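Local coordinates for protein probable benzoylformate decarboxylase (Rhodococcus jostii, PDB 7ORX) that binds thiamine diphosphate as a member of the thiamine-diphosphate-dependent enzyme family and assembles from four chains, at residues C[94-99]-C[143-148]; C[136-141]-C[163-168]; C[411-416]-C[451-456]; C[443-448]-C[493-498]. All blocks are in the same frame, centred on the assembly; numbering follows the deposited sequence.

Interaction 1 (C[94-99]-C[143-148]); sequences PLVVTA and NQAIHT
Val96 on strand 95-101 meets Ile146 and Ala145 on helix 138-149. The closer touch is Val96 CG2 against Ile146 CG1, 4.0 Å apart. The two side chains meet at a slant. Ile146 CG1 stands anti to its carbonyl carbon (chi1 -68°), which turns this branch, and not CG2, to the valine. The other branch, Val96 CG1, looks to Ala145 CB at 4.4 Å, a looser touch. All three residues are buried, and no hydrogen bond joins the segments; the contact is apolar packing. Ala145 also rests on Val157 and Val159 of the neighbouring strand 157-162, so its small methyl lies over two strands at once.

Further round the helix, toward the second subunit, the setting is more open: Thr148 is partly exposed. Its OG1 donates to Gln144 O at 2.7 Å, from above the carbonyl plane, and Thr148 N donates to the same oxygen. Gln144 packs on Arg310, and His147 and Thr148 on Ala309, of the second subunit.

Strand 95-101 lies inside a parallel sheet, between strands 68-73 and 157-162. The helix packs on this sheet, an arrangement typical of the alpha/beta fold of the N-terminal thiamine diphosphate-binding domain in this family.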
loop_
_atom_site.group_PDB
_atom_site.type_symbol
_atom_site.label_atom_id
_atom_site.label_comp_id
_atom_site.label_asym_id
_atom_site.label_seq_id
_atom_site.Cartn_x
_atom_site.Cartn_y
_atom_site.Cartn_z
ATOM N N PRO C 94 18.406 -2.141 13.478
ATOM C CA PRO C 94 17.977 -0.753 13.389
ATOM C C PRO C 94 18.676 0.065 12.314
ATOM O O PRO C 94 19.245 1.055 12.636
ATOM C CB PRO C 94 18.298 -0.206 14.791
ATOM C CG PRO C 94 19.435 -1.036 15.267
ATOM C CD PRO C 94 19.217 -2.410 14.669
ATOM N N LEU C 95 18.608 -0.350 11.054
ATOM C CA LEU C 95 19.110 0.450 9.910
ATOM C C LEU C 95 18.187 1.646 9.698
ATOM O O LEU C 95 16.950 1.469 9.604
ATOM C CB LEU C 95 19.101 -0.381 8.629
ATOM C CG LEU C 95 19.917 -1.669 8.662
ATOM C CD1 LEU C 95 19.968 -2.298 7.255
ATOM C CD2 LEU C 95 21.328 -1.408 9.159
ATOM N N VAL C 96 18.770 2.816 9.522
ATOM C CA VAL C 96 18.040 4.046 9.127
ATOM C C VAL C 96 18.401 4.317 7.669
ATOM O O VAL C 96 19.521 4.739 7.406
ATOM C CB VAL C 96 18.484 5.178 10.043
ATOM C CG1 VAL C 96 17.777 6.449 9.660
ATOM C CG2 VAL C 96 18.284 4.806 11.495
ATOM N N VAL C 97 17.519 4.023 6.742
ATOM C CA VAL C 97 17.883 4.115 5.311
ATOM C C VAL C 97 17.300 5.410 4.765
ATOM O O VAL C 97 16.083 5.481 4.670
ATOM C CB VAL C 97 17.295 2.914 4.567
ATOM C CG1 VAL C 97 17.645 2.925 3.089
ATOM C CG2 VAL C 97 17.693 1.615 5.230
ATOM N N THR C 98 18.138 6.387 4.418
ATOM C CA THR C 98 17.728 7.613 3.691
ATOM C C THR C 98 17.978 7.431 2.184
ATOM O O THR C 98 19.000 6.865 1.785
ATOM C CB THR C 98 18.475 8.830 4.226
ATOM O OG1 THR C 98 19.830 8.709 3.801
ATOM C CG2 THR C 98 18.445 8.930 5.736
ATOM N N ALA C 99 17.071 7.937 1.362
ATOM C CA ALA C 99 17.194 7.919 -0.104
ATOM C C ALA C 99 17.078 9.352 -0.621
ATOM O O ALA C 99 16.223 10.081 -0.152
ATOM C CB ALA C 99 16.114 7.033 -0.666
ATOM N N ASN C 143 14.772 12.326 13.204
ATOM C CA ASN C 143 14.727 12.010 14.657
ATOM C C ASN C 143 13.751 10.866 14.897
ATOM O O ASN C 143 14.135 9.894 15.576
ATOM C CB ASN C 143 14.295 13.168 15.567
ATOM C CG ASN C 143 14.610 12.840 17.008
ATOM O OD1 ASN C 143 15.724 12.446 17.304
ATOM N ND2 ASN C 143 13.655 12.943 17.902
ATOM N N GLN C 144 12.534 10.964 14.369
ATOM C CA GLN C 144 11.480 9.935 14.573
ATOM C C GLN C 144 11.966 8.589 13.988
ATOM O O GLN C 144 11.817 7.536 14.653
ATOM C CB GLN C 144 10.188 10.393 13.904
ATOM C CG GLN C 144 9.138 9.318 13.828
ATOM C CD GLN C 144 7.769 9.853 13.450
ATOM O OE1 GLN C 144 7.547 10.965 12.935
ATOM N NE2 GLN C 144 6.778 9.044 13.723
ATOM N N ALA C 145 12.509 8.614 12.771
ATOM C CA ALA C 145 13.094 7.438 12.104
ATOM C C ALA C 145 14.055 6.736 13.062
ATOM O O ALA C 145 13.944 5.486 13.181
ATOM C CB ALA C 145 13.809 7.825 10.831
ATOM N N ILE C 146 14.948 7.474 13.725
ATOM C CA ILE C 146 16.014 6.836 14.557
ATOM C C ILE C 146 15.355 6.236 15.792
ATOM O O ILE C 146 15.643 5.092 16.090
ATOM C CB ILE C 146 17.127 7.822 14.913
ATOM C CG1 ILE C 146 17.906 8.208 13.657
ATOM C CG2 ILE C 146 18.033 7.260 16.000
ATOM C CD1 ILE C 146 18.635 9.513 13.772
ATOM N N HIS C 147 14.487 6.963 16.471
ATOM C CA HIS C 147 13.891 6.455 17.734
ATOM C C HIS C 147 13.099 5.183 17.450
ATOM O O HIS C 147 13.115 4.241 18.279
ATOM C CB HIS C 147 12.953 7.496 18.333
ATOM C CG HIS C 147 13.659 8.668 18.904
ATOM N ND1 HIS C 147 14.709 8.527 19.787
ATOM C CD2 HIS C 147 13.419 9.998 18.759
ATOM C CE1 HIS C 147 15.104 9.735 20.154
ATOM N NE2 HIS C 147 14.321 10.655 19.535
ATOM N N THR C 148 12.343 5.242 16.356
ATOM C CA THR C 148 11.483 4.146 15.837
ATOM C C THR C 148 12.381 2.938 15.541
ATOM O O THR C 148 12.040 1.854 15.970
ATOM C CB THR C 148 10.722 4.566 14.572
ATOM O OG1 THR C 148 9.893 5.695 14.838
ATOM C CG2 THR C 148 9.861 3.462 14.009
#

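Interaction 2 (C[136-141]-C[163-168])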
loop_
_atom_site.group_PDB
_atom_site.type_symbol
_atom_site.label_atom_id
_atom_site.label_comp_id
_atom_site.label_asym_id
_atom_site.label_seq_id
_atom_site.Cartn_x
_atom_site.Cartn_y
_atom_site.Cartn_z
ATOM N N GLU C 136 11.120 21.634 6.077
ATOM C CA GLU C 136 11.164 22.004 7.510
ATOM C C GLU C 136 11.113 20.744 8.371
ATOM O O GLU C 136 11.773 20.681 9.442
ATOM C CB GLU C 136 9.980 22.918 7.778
ATOM C CG GLU C 136 10.149 24.269 7.088
ATOM C CD GLU C 136 8.869 24.891 6.541
ATOM O OE1 GLU C 136 8.360 25.852 7.175
ATOM O OE2 GLU C 136 8.389 24.408 5.471
ATOM N N ASP C 137 10.314 19.777 7.930
ATOM C CA ASP C 137 10.037 18.576 8.751
ATOM C C ASP C 137 11.128 17.505 8.540
ATOM O O ASP C 137 10.962 16.385 9.045
ATOM C CB ASP C 137 8.644 18.046 8.425
ATOM C CG ASP C 137 8.072 17.137 9.511
ATOM O OD1 ASP C 137 8.149 17.550 10.726
ATOM O OD2 ASP C 137 7.550 16.016 9.143
ATOM N N VAL C 138 12.204 17.783 7.802
ATOM C CA VAL C 138 13.179 16.728 7.509
ATOM C C VAL C 138 13.922 16.362 8.786
ATOM O O VAL C 138 13.987 15.190 9.131
ATOM C CB VAL C 138 14.064 17.100 6.319
ATOM C CG1 VAL C 138 15.269 16.190 6.194
ATOM C CG2 VAL C 138 13.249 17.033 5.035
ATOM N N PRO C 139 14.451 17.291 9.597
ATOM C CA PRO C 139 15.117 16.903 10.842
ATOM C C PRO C 139 14.248 16.068 11.791
ATOM O O PRO C 139 14.688 15.080 12.264
ATOM C CB PRO C 139 15.503 18.255 11.458
ATOM C CG PRO C 139 15.674 19.150 10.255
ATOM C CD PRO C 139 14.530 18.727 9.352
ATOM N N ARG C 140 13.006 16.438 12.032
ATOM C CA ARG C 140 12.172 15.690 13.031
ATOM C C ARG C 140 11.826 14.319 12.444
ATOM O O ARG C 140 11.839 13.337 13.184
ATOM C CB ARG C 140 10.940 16.506 13.446
ATOM C CG ARG C 140 10.107 15.879 14.561
ATOM C CD ARG C 140 8.617 16.256 14.467
ATOM N NE ARG C 140 8.165 15.824 13.162
ATOM C CZ ARG C 140 7.851 14.546 12.858
ATOM N NH1 ARG C 140 7.788 13.619 13.806
ATOM N NH2 ARG C 140 7.538 14.216 11.613
ATOM N N THR C 141 11.529 14.246 11.151
ATOM C CA THR C 141 11.269 12.961 10.466
ATOM C C THR C 141 12.469 12.024 10.718
ATOM O O THR C 141 12.264 10.857 11.019
ATOM C CB THR C 141 10.978 13.169 8.982
ATOM O OG1 THR C 141 9.727 13.835 8.833
ATOM C CG2 THR C 141 10.912 11.858 8.221
ATOM N N TYR C 163 16.217 16.577 -2.780
ATOM C CA TYR C 163 17.611 17.013 -2.554
ATOM C C TYR C 163 17.618 18.511 -2.233
ATOM O O TYR C 163 18.475 18.965 -1.466
ATOM C CB TYR C 163 18.494 16.522 -3.698
ATOM C CG TYR C 163 18.500 17.278 -4.997
ATOM C CD1 TYR C 163 18.968 18.573 -5.107
ATOM C CD2 TYR C 163 18.166 16.615 -6.167
ATOM C CE1 TYR C 163 19.036 19.207 -6.338
ATOM C CE2 TYR C 163 18.239 17.225 -7.404
ATOM C CZ TYR C 163 18.664 18.529 -7.495
ATOM O OH TYR C 163 18.678 19.056 -8.758
ATOM N N ASP C 164 16.637 19.254 -2.736
ATOM C CA ASP C 164 16.531 20.713 -2.513
ATOM C C ASP C 164 16.153 21.000 -1.050
ATOM O O ASP C 164 16.253 22.168 -0.635
ATOM C CB ASP C 164 15.599 21.368 -3.540
ATOM C CG ASP C 164 14.146 20.901 -3.546
ATOM O OD1 ASP C 164 13.924 19.652 -3.475
ATOM O OD2 ASP C 164 13.216 21.804 -3.669
ATOM N N ASP C 165 15.766 20.000 -0.267
ATOM C CA ASP C 165 15.321 20.233 1.137
ATOM C C ASP C 165 16.529 20.555 2.014
ATOM O O ASP C 165 16.345 21.277 2.993
ATOM C CB ASP C 165 14.594 19.028 1.727
ATOM C CG ASP C 165 13.166 18.860 1.224
ATOM O OD1 ASP C 165 12.679 19.774 0.461
ATOM O OD2 ASP C 165 12.521 17.824 1.620
ATOM N N TRP C 166 17.714 20.047 1.666
ATOM C CA TRP C 166 18.904 20.119 2.550
ATOM C C TRP C 166 19.341 21.581 2.738
ATOM O O TRP C 166 19.844 21.925 3.784
ATOM C CB TRP C 166 20.011 19.251 1.970
ATOM C CG TRP C 166 19.656 17.804 1.979
ATOM C CD1 TRP C 166 19.496 16.978 0.903
ATOM C CD2 TRP C 166 19.405 17.007 3.141
ATOM N NE1 TRP C 166 19.161 15.718 1.318
ATOM C CE2 TRP C 166 19.110 15.699 2.685
ATOM C CE3 TRP C 166 19.441 17.268 4.509
ATOM C CZ2 TRP C 166 18.801 14.664 3.560
ATOM C CZ3 TRP C 166 19.171 16.233 5.378
ATOM C CH2 TRP C 166 18.850 14.948 4.905
ATOM N N ALA C 167 19.125 22.397 1.716
ATOM C CA ALA C 167 19.556 23.802 1.610
ATOM C C ALA C 167 18.504 24.704 2.258
ATOM O O ALA C 167 18.829 25.874 2.549
ATOM C CB ALA C 167 19.758 24.160 0.156
ATOM N N ALA C 168 17.289 24.220 2.512
ATOM C CA ALA C 168 16.210 25.060 3.094
ATOM C C ALA C 168 16.562 25.473 4.527
ATOM O O ALA C 168 17.331 24.744 5.191
ATOM C CB ALA C 168 14.893 24.322 3.048
#
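Asp137 O, just before the contact residue Val138, accepts from Thr141 N and from Thr141 OG1, the latter at 2.8 Å. The two donors come from opposite faces of the carbonyl plane. Arg140 grips the Asp137 carboxylate side-on, NE to OD1 at 3.0 Å and NH2 to OD2 at 3.1 Å. Both oxygens lie in the guanidinium plane. Arg140 NH1 turns to Gln144 and to Arg310 O of the second subunit.

Val138 carries the contact with its two methyls. CG2 lies 3.6 Å from Asp165 OD2 and, a little further off, against Asp165 CB; the charge of this carboxylate is met by Arg104. CG1, anti to the backbone N (chi1 167°), meets the six-membered part of the Trp166 indole, with CZ3 and CH2 each at 4.0 Å. The two side chains cross at about a right angle. The CA-CB bond of Trp166 leads away from the helix, and the indole swings its far end back to the valine. Phe34 meets the same indole, and Val7 touches both Val138 and Trp166.

Across the contact itself no hydrogen bond forms. The segments meet by van der Waals packing, one valine methyl on an indole and the other on a carboxylate. Asp137 is paired with Arg140 and Asp165 with Arg104, which probably favours the ionised form of these two.

Interaction 3 (C[411-416]-C[451-456])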
loop_
_atom_site.group_PDB
_atom_site.type_symbol
_atom_site.label_atom_id
_atom_site.label_comp_id
_atom_site.label_asym_id
_atom_site.label_seq_id
_atom_site.Cartn_x
_atom_site.Cartn_y
_atom_site.Cartn_z
ATOM N N PRO C 411 29.141 -9.234 2.280
ATOM C CA PRO C 411 29.065 -7.860 2.749
ATOM C C PRO C 411 28.953 -7.770 4.271
ATOM O O PRO C 411 29.603 -6.943 4.834
ATOM C CB PRO C 411 27.804 -7.328 2.075
ATOM C CG PRO C 411 27.687 -8.168 0.845
ATOM C CD PRO C 411 28.029 -9.547 1.371
ATOM N N ALA C 412 28.155 -8.598 4.921
ATOM C CA ALA C 412 27.977 -8.446 6.379
ATOM C C ALA C 412 29.320 -8.712 7.026
ATOM O O ALA C 412 29.589 -8.075 8.023
ATOM C CB ALA C 412 26.919 -9.349 6.931
ATOM N N ALA C 413 30.135 -9.589 6.470
ATOM C CA ALA C 413 31.454 -9.908 7.053
ATOM C C ALA C 413 32.301 -8.650 7.035
ATOM O O ALA C 413 32.928 -8.313 8.050
ATOM C CB ALA C 413 32.150 -10.999 6.262
ATOM N N VAL C 414 32.337 -7.987 5.886
ATOM C CA VAL C 414 33.134 -6.746 5.690
ATOM C C VAL C 414 32.631 -5.742 6.719
ATOM O O VAL C 414 33.439 -5.158 7.409
ATOM C CB VAL C 414 32.972 -6.215 4.261
ATOM C CG1 VAL C 414 33.492 -4.815 4.114
ATOM C CG2 VAL C 414 33.607 -7.148 3.240
ATOM N N GLY C 415 31.323 -5.552 6.820
ATOM C CA GLY C 415 30.786 -4.564 7.761
ATOM C C GLY C 415 31.098 -4.935 9.193
ATOM O O GLY C 415 31.475 -4.069 9.955
ATOM N N ALA C 416 30.942 -6.198 9.542
ATOM C CA ALA C 416 31.195 -6.722 10.902
ATOM C C ALA C 416 32.658 -6.450 11.264
ATOM O O ALA C 416 32.963 -6.126 12.421
ATOM C CB ALA C 416 30.899 -8.212 10.934
ATOM N N VAL C 451 39.192 -8.568 6.855
ATOM C CA VAL C 451 38.310 -9.771 6.876
ATOM C C VAL C 451 39.082 -10.948 6.288
ATOM O O VAL C 451 39.784 -10.757 5.267
ATOM C CB VAL C 451 37.066 -9.694 5.990
ATOM C CG1 VAL C 451 35.834 -9.903 6.797
ATOM C CG2 VAL C 451 37.006 -8.469 5.106
ATOM N N VAL C 452 38.750 -12.142 6.762
ATOM C CA VAL C 452 39.070 -13.388 6.036
ATOM C C VAL C 452 37.782 -13.977 5.457
ATOM O O VAL C 452 36.864 -14.258 6.240
ATOM C CB VAL C 452 39.762 -14.349 7.005
ATOM C CG1 VAL C 452 40.102 -15.665 6.308
ATOM C CG2 VAL C 452 40.970 -13.657 7.655
ATOM N N ILE C 453 37.742 -14.155 4.142
ATOM C CA ILE C 453 36.596 -14.742 3.403
ATOM C C ILE C 453 36.996 -16.139 2.911
ATOM O O ILE C 453 37.934 -16.253 2.114
ATOM C CB ILE C 453 36.210 -13.806 2.250
ATOM C CG1 ILE C 453 35.826 -12.411 2.756
ATOM C CG2 ILE C 453 35.087 -14.383 1.419
ATOM C CD1 ILE C 453 34.612 -12.394 3.632
ATOM N N ILE C 454 36.293 -17.170 3.364
ATOM C CA ILE C 454 36.470 -18.562 2.892
ATOM C C ILE C 454 35.274 -18.908 2.027
ATOM O O ILE C 454 34.162 -18.987 2.558
ATOM C CB ILE C 454 36.605 -19.510 4.082
ATOM C CG1 ILE C 454 37.825 -19.148 4.922
ATOM C CG2 ILE C 454 36.642 -20.934 3.605
ATOM C CD1 ILE C 454 37.898 -19.902 6.247
ATOM N N ILE C 455 35.490 -19.058 0.731
ATOM C CA ILE C 455 34.453 -19.537 -0.218
ATOM C C ILE C 455 34.474 -21.061 -0.135
ATOM O O ILE C 455 35.501 -21.599 -0.410
ATOM C CB ILE C 455 34.760 -19.056 -1.644
ATOM C CG1 ILE C 455 34.902 -17.533 -1.754
ATOM C CG2 ILE C 455 33.719 -19.579 -2.595
ATOM C CD1 ILE C 455 33.761 -16.768 -1.176
ATOM N N LEU C 456 33.402 -21.712 0.289
ATOM C CA LEU C 456 33.262 -23.171 0.207
ATOM C C LEU C 456 32.677 -23.435 -1.163
ATOM O O LEU C 456 31.490 -23.174 -1.332
ATOM C CB LEU C 456 32.322 -23.691 1.280
ATOM C CG LEU C 456 32.910 -23.739 2.679
ATOM C CD1 LEU C 456 32.979 -22.368 3.273
ATOM C CD2 LEU C 456 32.057 -24.569 3.607
#
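Helix 409-418 and the chain just before strand 452-457 come closest at Val414 and Val451, with CA atoms 6.1 Å apart. Val451 brings both of its branches to the helix. CG1 sits 3.5 Å from Ala413 O and 3.9 Å from Ala413 CB. CG2 meets CG2 of Val414 at 4.1 Å, and these two valine side chains cross at about a right angle. Ile453, two residues on, adds a third touch. Its CA-CB bond does not aim at the helix, but CD1 reaches Ala413 CB at 3.9 Å. The Ala413 methyl thus lies against both Val451 and Ile453. All four residues are buried, and no hydrogen bond crosses the contact.

The strand is an inner one of a parallel sheet. Val452 bonds through its backbone to strand 425-430, and Val451 and Ile453 bond to strand 520-525. Val451 also touches Val425, and Ile453 touches Leu521. The helix joins the N-terminal part of the chain too: Pro411 and Val414 pack on Met56 of helix 50-64. Helix 409-418 therefore lies between this sheet and helix 50-64.

Interaction 4 (C[443-448]-C[493-498]); sequences SAAQYK and YGVRGT
A Schellman turn closes the helix before Gly494, and the methyl of Ala445 packs on it. Ala445 CB lies 3.5 Å from Tyr493 O and also 3.5 Å from Gly494 O. The alanine thus rests on two successive carbonyl oxygens, and its CA-CB bond points at the turn. Val495 follows with one branch. With CG1 anti to the backbone N (chi1 180°), it is the other methyl, CG2, that meets Ala445 CB at 4.0 Å. No hydrogen bond joins the two segments. The CA atoms of Ala445 and Gly494 are 5.6 Å apart, a close approach. Gly494, with positive phi (88°), brings its backbone close to the Ala445 methyl with no side chain between them.

Helix 440-447 ends in a Schellman motif too, with Lys448 leaving the helical angles. The chain then passes into strand 452-457, while the turn at Gly494 leads into strand 496-500. Both strands belong to one parallel sheet, in which strand 520-525 lies between them.

Val495 and Ala444 both touch Pro519. Ser443 OG hydrogen bonds to Leu46 O. On the side of Tyr493 a neighbouring chain approaches: Tyr493 OH hydrogen bonds to Asn435 OD1 of the fourth subunit.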
loop_
_atom_site.group_PDB
_atom_site.type_symbol
_atom_site.label_atom_id
_atom_site.label_comp_id
_atom_site.label_asym_id
_atom_site.label_seq_id
_atom_site.Cartn_x
_atom_site.Cartn_y
_atom_site.Cartn_z
ATOM N N SER C 443 35.079 -2.923 -1.381
ATOM C CA SER C 443 35.001 -2.088 -0.164
ATOM C C SER C 443 36.071 -2.544 0.823
ATOM O O SER C 443 36.809 -1.712 1.321
ATOM C CB SER C 443 33.620 -2.103 0.401
ATOM O OG SER C 443 32.729 -1.506 -0.539
ATOM N N ALA C 444 36.231 -3.830 1.028
ATOM C CA ALA C 444 37.275 -4.371 1.930
ATOM C C ALA C 444 38.657 -3.935 1.458
ATOM O O ALA C 444 39.531 -3.586 2.302
ATOM C CB ALA C 444 37.137 -5.866 1.965
ATOM N N ALA C 445 38.882 -3.985 0.146
ATOM C CA ALA C 445 40.185 -3.608 -0.435
ATOM C C ALA C 445 40.427 -2.124 -0.222
ATOM O O ALA C 445 41.435 -1.810 0.407
ATOM C CB ALA C 445 40.245 -3.954 -1.908
ATOM N N GLN C 446 39.529 -1.275 -0.737
ATOM C CA GLN C 446 39.581 0.207 -0.584
ATOM C C GLN C 446 39.808 0.607 0.871
ATOM O O GLN C 446 40.613 1.466 1.069
ATOM C CB GLN C 446 38.279 0.878 -1.021
ATOM C CG GLN C 446 38.113 0.923 -2.529
ATOM C CD GLN C 446 39.300 1.603 -3.175
ATOM O OE1 GLN C 446 39.529 2.799 -2.980
ATOM N NE2 GLN C 446 40.053 0.861 -3.965
ATOM N N TYR C 447 39.078 0.064 1.837
ATOM C CA TYR C 447 39.075 0.622 3.216
ATOM C C TYR C 447 39.995 -0.223 4.089
ATOM O O TYR C 447 39.999 0.032 5.293
ATOM C CB TYR C 447 37.657 0.748 3.780
ATOM C CG TYR C 447 36.820 1.726 3.004
ATOM C CD1 TYR C 447 37.043 3.079 3.087
ATOM C CD2 TYR C 447 35.826 1.300 2.158
ATOM C CE1 TYR C 447 36.282 3.988 2.370
ATOM C CE2 TYR C 447 35.067 2.185 1.410
ATOM C CZ TYR C 447 35.308 3.534 1.504
ATOM O OH TYR C 447 34.577 4.385 0.737
ATOM N N LYS C 448 40.721 -1.180 3.494
ATOM C CA LYS C 448 41.799 -1.944 4.171
ATOM C C LYS C 448 41.221 -2.656 5.390
ATOM O O LYS C 448 41.778 -2.528 6.478
ATOM C CB LYS C 448 42.940 -1.002 4.559
ATOM C CG LYS C 448 44.236 -1.159 3.772
ATOM C CD LYS C 448 45.384 -1.607 4.671
ATOM C CE LYS C 448 46.707 -1.778 3.934
ATOM N NZ LYS C 448 47.802 -2.169 4.857
ATOM N N TYR C 493 38.776 -7.259 -7.719
ATOM C CA TYR C 493 38.315 -6.208 -6.781
ATOM C C TYR C 493 39.454 -5.780 -5.858
ATOM O O TYR C 493 39.264 -4.861 -5.093
ATOM C CB TYR C 493 37.037 -6.666 -6.080
ATOM C CG TYR C 493 35.799 -6.559 -6.948
ATOM C CD1 TYR C 493 35.523 -5.401 -7.639
ATOM C CD2 TYR C 493 34.904 -7.603 -7.099
ATOM C CE1 TYR C 493 34.401 -5.276 -8.442
ATOM C CE2 TYR C 493 33.763 -7.488 -7.886
ATOM C CZ TYR C 493 33.508 -6.312 -8.567
ATOM O OH TYR C 493 32.430 -6.105 -9.383
ATOM N N GLY C 494 40.665 -6.294 -6.042
ATOM C CA GLY C 494 41.853 -5.806 -5.313
ATOM C C GLY C 494 42.033 -6.528 -4.001
ATOM O O GLY C 494 42.789 -6.026 -3.148
ATOM N N VAL C 495 41.376 -7.674 -3.828
ATOM C CA VAL C 495 41.666 -8.596 -2.696
ATOM C C VAL C 495 42.560 -9.768 -3.144
ATOM O O VAL C 495 42.275 -10.411 -4.142
ATOM C CB VAL C 495 40.370 -9.089 -2.054
ATOM C CG1 VAL C 495 40.624 -10.046 -0.894
ATOM C CG2 VAL C 495 39.579 -7.910 -1.594
ATOM N N ARG C 496 43.563 -10.054 -2.329
ATOM C CA ARG C 496 44.547 -11.150 -2.503
ATOM C C ARG C 496 43.793 -12.460 -2.268
ATOM O O ARG C 496 43.158 -12.583 -1.234
ATOM C CB ARG C 496 45.750 -10.885 -1.572
ATOM C CG ARG C 496 46.364 -12.078 -0.832
ATOM C CD ARG C 496 47.399 -11.752 0.270
ATOM N NE ARG C 496 48.538 -12.695 0.273
ATOM C CZ ARG C 496 48.685 -13.771 1.059
ATOM N NH1 ARG C 496 47.772 -14.064 1.982
ATOM N NH2 ARG C 496 49.754 -14.550 0.884
ATOM N N GLY C 497 43.858 -13.400 -3.209
ATOM C CA GLY C 497 43.133 -14.681 -3.111
ATOM C C GLY C 497 44.004 -15.868 -3.446
ATOM O O GLY C 497 44.850 -15.716 -4.293
ATOM N N THR C 498 43.792 -17.008 -2.787
ATOM C CA THR C 498 44.447 -18.307 -3.118
ATOM C C THR C 498 43.356 -19.385 -3.148
ATOM O O THR C 498 42.375 -19.213 -2.442
ATOM C CB THR C 498 45.634 -18.602 -2.181
ATOM O OG1 THR C 498 45.335 -19.665 -1.271
ATOM C CG2 THR C 498 46.073 -17.388 -1.386
#

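Interactions 1 and 2 share helix 138-149. Their centres are 15 Å apart; interaction 1 sets the helix against the sheet, interaction 2 sets its first turn against the loop after strand 157-162. Interactions 3 and 4 belong to the C-terminal thiamine diphosphate-binding domain, with centres 11 Å apart. They touch directly: Ala444 CB lies 4.0 Å from Val414 CG2 and 4.1 Å from Val451 CG2. Both reach the same sheet. The two pairs do not touch; interaction 1 stays about 10 Å from interaction 3 at the nearest atoms. The Ile453 side chain is about 11 Å from a bound thiamine diphosphate and about 13 Å from a sodium ion. The Tyr493 side chain is about 12 Å from a bound thiamine diphosphate.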